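Local structure of succinyl-CoA:3-ketoacid-coenzyme A transferase subunit B (Helicobacter pylori, 3RRL) at residues L167-E175 with E185-V195. The protein catalyses, as one of the enzyme's two kinds of subunit, transfer of coenzyme A from succinyl-CoA to a 3-oxo acid, giving a 3-oxoacyl-CoA and succinate. Sequence-based numbering, arbitrary orientation.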
ATOM      1  N   LEU B 167     -10.490 -23.959 -20.206  1.00 32.62           N
ATOM      2  CA  LEU B 167     -11.615 -24.562 -19.506  1.00 34.50           C
ATOM      3  C   LEU B 167     -11.485 -26.080 -19.540  1.00 34.06           C
ATOM      4  O   LEU B 167     -11.388 -26.686 -20.608  1.00 32.90           O
ATOM      5  CB  LEU B 167     -12.947 -24.120 -20.127  1.00 30.51           C
ATOM      6  CG  LEU B 167     -14.179 -24.962 -19.782  1.00 28.32           C
ATOM      7  CD1 LEU B 167     -14.522 -24.865 -18.301  1.00 28.10           C
ATOM      8  CD2 LEU B 167     -15.379 -24.560 -20.645  1.00 27.63           C
ATOM      9  N   ILE B 168     -11.461 -26.682 -18.358  1.00 28.65           N
ATOM     10  CA  ILE B 168     -11.343 -28.123 -18.230  1.00 25.41           C
ATOM     11  C   ILE B 168     -12.621 -28.678 -17.611  1.00 28.46           C
ATOM     12  O   ILE B 168     -12.976 -28.313 -16.491  1.00 29.67           O
ATOM     13  CB  ILE B 168     -10.151 -28.479 -17.319  1.00 25.60           C
ATOM     14  CG1 ILE B 168      -8.852 -27.877 -17.869  1.00 25.35           C
ATOM     15  CG2 ILE B 168     -10.027 -29.981 -17.148  1.00 26.46           C
ATOM     16  CD1 ILE B 168      -7.631 -28.161 -17.000  1.00 28.33           C
ATOM     17  N   THR B 169     -13.321 -29.542 -18.340  1.00 29.52           N
ATOM     18  CA  THR B 169     -14.476 -30.244 -17.784  1.00 32.45           C
ATOM     19  C   THR B 169     -14.259 -31.766 -17.796  1.00 32.84           C
ATOM     20  O   THR B 169     -13.199 -32.248 -18.210  1.00 33.09           O
ATOM     21  CB  THR B 169     -15.786 -29.890 -18.534  1.00 31.42           C
ATOM     22  OG1 THR B 169     -15.858 -30.613 -19.771  1.00 32.48           O
ATOM     23  CG2 THR B 169     -15.854 -28.399 -18.810  1.00 30.34           C
ATOM     24  N   ASP B 170     -15.257 -32.516 -17.339  1.00 31.71           N
ATOM     25  CA  ASP B 170     -15.184 -33.981 -17.347  1.00 36.10           C
ATOM     26  C   ASP B 170     -15.243 -34.548 -18.772  1.00 37.49           C
ATOM     27  O   ASP B 170     -14.953 -35.727 -19.006  1.00 37.77           O
ATOM     28  CB  ASP B 170     -16.311 -34.579 -16.495  1.00 36.48           C
ATOM     29  CG  ASP B 170     -17.653 -33.920 -16.765  1.00 44.18           C
ATOM     30  OD1 ASP B 170     -17.731 -32.677 -16.670  1.00 46.33           O
ATOM     31  OD2 ASP B 170     -18.626 -34.635 -17.094  1.00 46.35           O
ATOM     32  N   LEU B 171     -15.623 -33.697 -19.717  1.00 36.70           N
ATOM     33  CA  LEU B 171     -15.732 -34.083 -21.125  1.00 40.49           C
ATOM     34  C   LEU B 171     -14.506 -33.656 -21.918  1.00 39.60           C
ATOM     35  O   LEU B 171     -13.883 -34.474 -22.596  1.00 37.21           O
ATOM     36  CB  LEU B 171     -17.004 -33.531 -21.776  1.00 38.93           C
ATOM     37  CG  LEU B 171     -18.329 -33.965 -21.154  1.00 40.80           C
ATOM     38  CD1 LEU B 171     -19.503 -33.484 -22.003  1.00 42.87           C
ATOM     39  CD2 LEU B 171     -18.366 -35.475 -20.986  1.00 39.88           C
ATOM     40  N   ALA B 172     -14.189 -32.372 -21.859  1.00 36.89           N
ATOM     41  CA  ALA B 172     -13.159 -31.808 -22.706  1.00 33.41           C
ATOM     42  C   ALA B 172     -12.346 -30.651 -22.150  1.00 34.76           C
ATOM     43  O   ALA B 172     -12.658 -30.079 -21.121  1.00 33.60           O
ATOM     44  CB  ALA B 172     -13.783 -31.391 -24.001  1.00 32.85           C
ATOM     45  N   VAL B 173     -11.278 -30.339 -22.867  1.00 31.11           N
ATOM     46  CA  VAL B 173     -10.446 -29.198 -22.581  1.00 29.61           C
ATOM     47  C   VAL B 173     -10.609 -28.194 -23.720  1.00 31.74           C
ATOM     48  O   VAL B 173     -10.490 -28.538 -24.879  1.00 29.17           O
ATOM     49  CB  VAL B 173      -8.980 -29.581 -22.444  1.00 26.70           C
ATOM     50  CG1 VAL B 173      -8.159 -28.376 -22.115  1.00 23.34           C
ATOM     51  CG2 VAL B 173      -8.816 -30.638 -21.408  1.00 27.65           C
ATOM     52  N   PHE B 174     -10.885 -26.949 -23.364  1.00 30.50           N
ATOM     53  CA  PHE B 174     -11.074 -25.887 -24.323  1.00 30.17           C
ATOM     54  C   PHE B 174     -10.108 -24.758 -24.037  1.00 32.82           C
ATOM     55  O   PHE B 174      -9.727 -24.541 -22.903  1.00 29.63           O
ATOM     56  CB  PHE B 174     -12.474 -25.300 -24.217  1.00 33.97           C
ATOM     57  CG  PHE B 174     -13.576 -26.265 -24.488  1.00 37.46           C
ATOM     58  CD1 PHE B 174     -14.128 -26.364 -25.745  1.00 37.31           C
ATOM     59  CD2 PHE B 174     -14.088 -27.046 -23.478  1.00 38.23           C
ATOM     60  CE1 PHE B 174     -15.145 -27.232 -25.987  1.00 36.28           C
ATOM     61  CE2 PHE B 174     -15.110 -27.918 -23.722  1.00 37.83           C
ATOM     62  CZ  PHE B 174     -15.640 -28.010 -24.976  1.00 37.12           C
ATOM     63  N   GLU B 175      -9.717 -24.045 -25.083  1.00 34.48           N
ATOM     64  CA  GLU B 175      -8.898 -22.850 -24.940  1.00 34.26           C
ATOM     65  C   GLU B 175      -9.602 -21.645 -25.553  1.00 35.98           C
ATOM     66  O   GLU B 175     -10.486 -21.788 -26.393  1.00 41.99           O
ATOM     67  CB  GLU B 175      -7.517 -23.059 -25.558  1.00 33.87           C
ATOM     68  CG  GLU B 175      -6.642 -23.984 -24.728  1.00 42.54           C
ATOM     69  CD  GLU B 175      -5.303 -24.293 -25.376  1.00 51.93           C
ATOM     70  OE1 GLU B 175      -5.054 -23.819 -26.508  1.00 54.74           O
ATOM     71  OE2 GLU B 175      -4.501 -25.020 -24.743  1.00 53.13           O
ATOM     72  N   GLU B 185      -8.834 -30.761 -26.588  1.00 29.90           N
ATOM     73  CA  GLU B 185      -8.644 -32.090 -26.014  1.00 33.75           C
ATOM     74  C   GLU B 185      -9.962 -32.777 -25.637  1.00 36.04           C
ATOM     75  O   GLU B 185     -10.881 -32.140 -25.120  1.00 38.23           O
ATOM     76  CB  GLU B 185      -7.716 -31.989 -24.799  1.00 40.16           C
ATOM     77  CG  GLU B 185      -7.106 -33.299 -24.330  1.00 44.99           C
ATOM     78  CD  GLU B 185      -6.202 -33.118 -23.107  1.00 48.11           C
ATOM     79  OE1 GLU B 185      -5.505 -32.081 -23.013  1.00 48.20           O
ATOM     80  OE2 GLU B 185      -6.191 -34.014 -22.237  1.00 49.26           O
ATOM     81  N   LEU B 186     -10.030 -34.084 -25.864  1.00 34.64           N
ATOM     82  CA  LEU B 186     -11.131 -34.902 -25.369  1.00 35.39           C
ATOM     83  C   LEU B 186     -10.635 -35.673 -24.152  1.00 36.91           C
ATOM     84  O   LEU B 186      -9.520 -36.196 -24.162  1.00 38.97           O
ATOM     85  CB  LEU B 186     -11.601 -35.897 -26.438  1.00 33.84           C
ATOM     86  CG  LEU B 186     -12.316 -35.378 -27.694  1.00 31.95           C
ATOM     87  CD1 LEU B 186     -12.494 -36.496 -28.726  1.00 31.97           C
ATOM     88  CD2 LEU B 186     -13.658 -34.740 -27.345  1.00 32.05           C
ATOM     89  N   GLN B 187     -11.451 -35.738 -23.103  1.00 35.70           N
ATOM     90  CA  GLN B 187     -11.111 -36.544 -21.934  1.00 36.44           C
ATOM     91  C   GLN B 187     -11.232 -38.027 -22.278  1.00 41.65           C
ATOM     92  O   GLN B 187     -11.901 -38.394 -23.246  1.00 38.86           O
ATOM     93  CB  GLN B 187     -12.001 -36.189 -20.738  1.00 36.31           C
ATOM     94  CG  GLN B 187     -11.728 -34.810 -20.126  1.00 34.21           C
ATOM     95  CD  GLN B 187     -10.681 -34.846 -19.029  1.00 38.63           C
ATOM     96  OE1 GLN B 187      -9.727 -35.620 -19.090  1.00 40.86           O
ATOM     97  NE2 GLN B 187     -10.859 -34.005 -18.007  1.00 38.05           N
ATOM     98  N   GLU B 188     -10.575 -38.873 -21.487  1.00 49.06           N
ATOM     99  CA  GLU B 188     -10.536 -40.311 -21.751  1.00 52.96           C
ATOM    100  C   GLU B 188     -11.924 -40.938 -21.853  1.00 50.74           C
ATOM    101  O   GLU B 188     -12.750 -40.779 -20.959  1.00 46.49           O
ATOM    102  CB  GLU B 188      -9.714 -41.028 -20.678  1.00 60.37           C
ATOM    103  CG  GLU B 188      -8.299 -41.374 -21.108  1.00 69.94           C
ATOM    104  CD  GLU B 188      -8.264 -42.480 -22.152  1.00 78.44           C
ATOM    105  OE1 GLU B 188      -7.153 -42.909 -22.538  1.00 80.77           O
ATOM    106  OE2 GLU B 188      -9.349 -42.922 -22.587  1.00 80.85           O
ATOM    107  N   GLY B 189     -12.171 -41.654 -22.952  1.00 53.03           N
ATOM    108  CA  GLY B 189     -13.431 -42.354 -23.142  1.00 52.44           C
ATOM    109  C   GLY B 189     -14.583 -41.452 -23.550  1.00 52.19           C
ATOM    110  O   GLY B 189     -15.758 -41.831 -23.451  1.00 48.76           O
ATOM    111  N   VAL B 190     -14.243 -40.251 -24.010  1.00 50.01           N
ATOM    112  CA  VAL B 190     -15.244 -39.290 -24.456  1.00 46.36           C
ATOM    113  C   VAL B 190     -15.131 -39.047 -25.963  1.00 44.03           C
ATOM    114  O   VAL B 190     -14.030 -39.002 -26.517  1.00 41.43           O
ATOM    115  CB  VAL B 190     -15.135 -37.962 -23.674  1.00 43.96           C
ATOM    116  CG1 VAL B 190     -16.144 -36.948 -24.199  1.00 43.58           C
ATOM    117  CG2 VAL B 190     -15.356 -38.208 -22.184  1.00 39.54           C
ATOM    118  N   SER B 191     -16.273 -38.889 -26.623  1.00 42.91           N
ATOM    119  CA  SER B 191     -16.299 -38.784 -28.076  1.00 44.52           C
ATOM    120  C   SER B 191     -16.526 -37.349 -28.505  1.00 40.40           C
ATOM    121  O   SER B 191     -17.157 -36.571 -27.790  1.00 39.52           O
ATOM    122  CB  SER B 191     -17.403 -39.658 -28.668  1.00 47.76           C
ATOM    123  OG  SER B 191     -18.632 -38.955 -28.663  1.00 49.69           O
ATOM    124  N   LEU B 192     -15.990 -36.996 -29.665  1.00 39.11           N
ATOM    125  CA  LEU B 192     -16.221 -35.676 -30.227  1.00 42.18           C
ATOM    126  C   LEU B 192     -17.713 -35.351 -30.226  1.00 45.45           C
ATOM    127  O   LEU B 192     -18.124 -34.255 -29.838  1.00 48.00           O
ATOM    128  CB  LEU B 192     -15.652 -35.588 -31.645  1.00 39.22           C
ATOM    129  CG  LEU B 192     -15.884 -34.265 -32.381  1.00 40.15           C
ATOM    130  CD1 LEU B 192     -15.497 -33.075 -31.520  1.00 37.82           C
ATOM    131  CD2 LEU B 192     -15.139 -34.230 -33.713  1.00 41.32           C
ATOM    132  N   ASP B 193     -18.524 -36.312 -30.645  1.00 45.05           N
ATOM    133  CA  ASP B 193     -19.965 -36.100 -30.740  1.00 50.72           C
ATOM    134  C   ASP B 193     -20.634 -35.891 -29.383  1.00 46.18           C
ATOM    135  O   ASP B 193     -21.600 -35.134 -29.277  1.00 47.61           O
ATOM    136  CB  ASP B 193     -20.638 -37.252 -31.496  1.00 57.65           C
ATOM    137  CG  ASP B 193     -20.582 -37.072 -33.006  1.00 63.81           C
ATOM    138  OD1 ASP B 193     -19.625 -36.435 -33.509  1.00 63.53           O
ATOM    139  OD2 ASP B 193     -21.501 -37.566 -33.691  1.00 68.22           O
ATOM    140  N   GLN B 194     -20.140 -36.574 -28.355  1.00 41.00           N
ATOM    141  CA  GLN B 194     -20.652 -36.367 -27.001  1.00 47.26           C
ATOM    142  C   GLN B 194     -20.452 -34.913 -26.573  1.00 45.41           C
ATOM    143  O   GLN B 194     -21.308 -34.322 -25.915  1.00 48.07           O
ATOM    144  CB  GLN B 194     -19.967 -37.312 -26.006  1.00 54.46           C
ATOM    145  CG  GLN B 194     -20.729 -38.604 -25.761  1.00 63.16           C
ATOM    146  CD  GLN B 194     -19.814 -39.798 -25.530  1.00 68.66           C
ATOM    147  OE1 GLN B 194     -18.635 -39.641 -25.201  1.00 70.18           O
ATOM    148  NE2 GLN B 194     -20.354 -41.004 -25.711  1.00 68.78           N
ATOM    149  N   VAL B 195     -19.318 -34.339 -26.957  1.00 42.24           N
ATOM    150  CA  VAL B 195     -19.011 -32.955 -26.614  1.00 43.95           C
ATOM    151  C   VAL B 195     -19.892 -31.980 -27.393  1.00 45.85           C
ATOM    152  O   VAL B 195     -20.470 -31.062 -26.814  1.00 49.03           O
ATOM    153  CB  VAL B 195     -17.522 -32.629 -26.853  1.00 42.16           C
ATOM    154  CG1 VAL B 195     -17.238 -31.180 -26.516  1.00 44.77           C
ATOM    155  CG2 VAL B 195     -16.647 -33.540 -26.020  1.00 39.00           C
TER
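Val173 and Glu185 form a hydrogen-bonded pair at the open end of the antiparallel beta hairpin 172-177/180-186, in the large mixed sheet of the CoA-transferase fold. Val173 N donates to Glu185 O at 2.9 Å, while the return bond from Glu185 N to Val173 O is longer and more bent (3.3 Å, 141°). Their side chains run side by side on the face covered by helix 2-10; the extended Glu185 chain ends in a salt bridge with Arg8. Past the strand the packing is tightest: Gln187 N reaches Leu171 O at 2.8 Å, and Gln187 CB lies 3.2 Å from the same Leu171 O. On the other face Val195, from the helix that begins at 192, sets CG2 against Ala172 CB and CG1 3.9 Å from Phe174 CZ; Leu171 CD2 meets Val190 CG1. Beyond them the type II turn Gln187-Val190 carries exposed Glu188 and Gly189 into solvent, and a Ser191-Gln194 capping box starts the helix. Thr169 OG1, also hydrogen-bonded to His141 ND1, accepts from Leu171 N and Ala172 N, holding the 169-172 bend. Gln187 bends at chi2 (-90°), carrying its amide across the bend, where NE2 donates almost straight to Thr169 O, 2.9 Å away and in the amide plane.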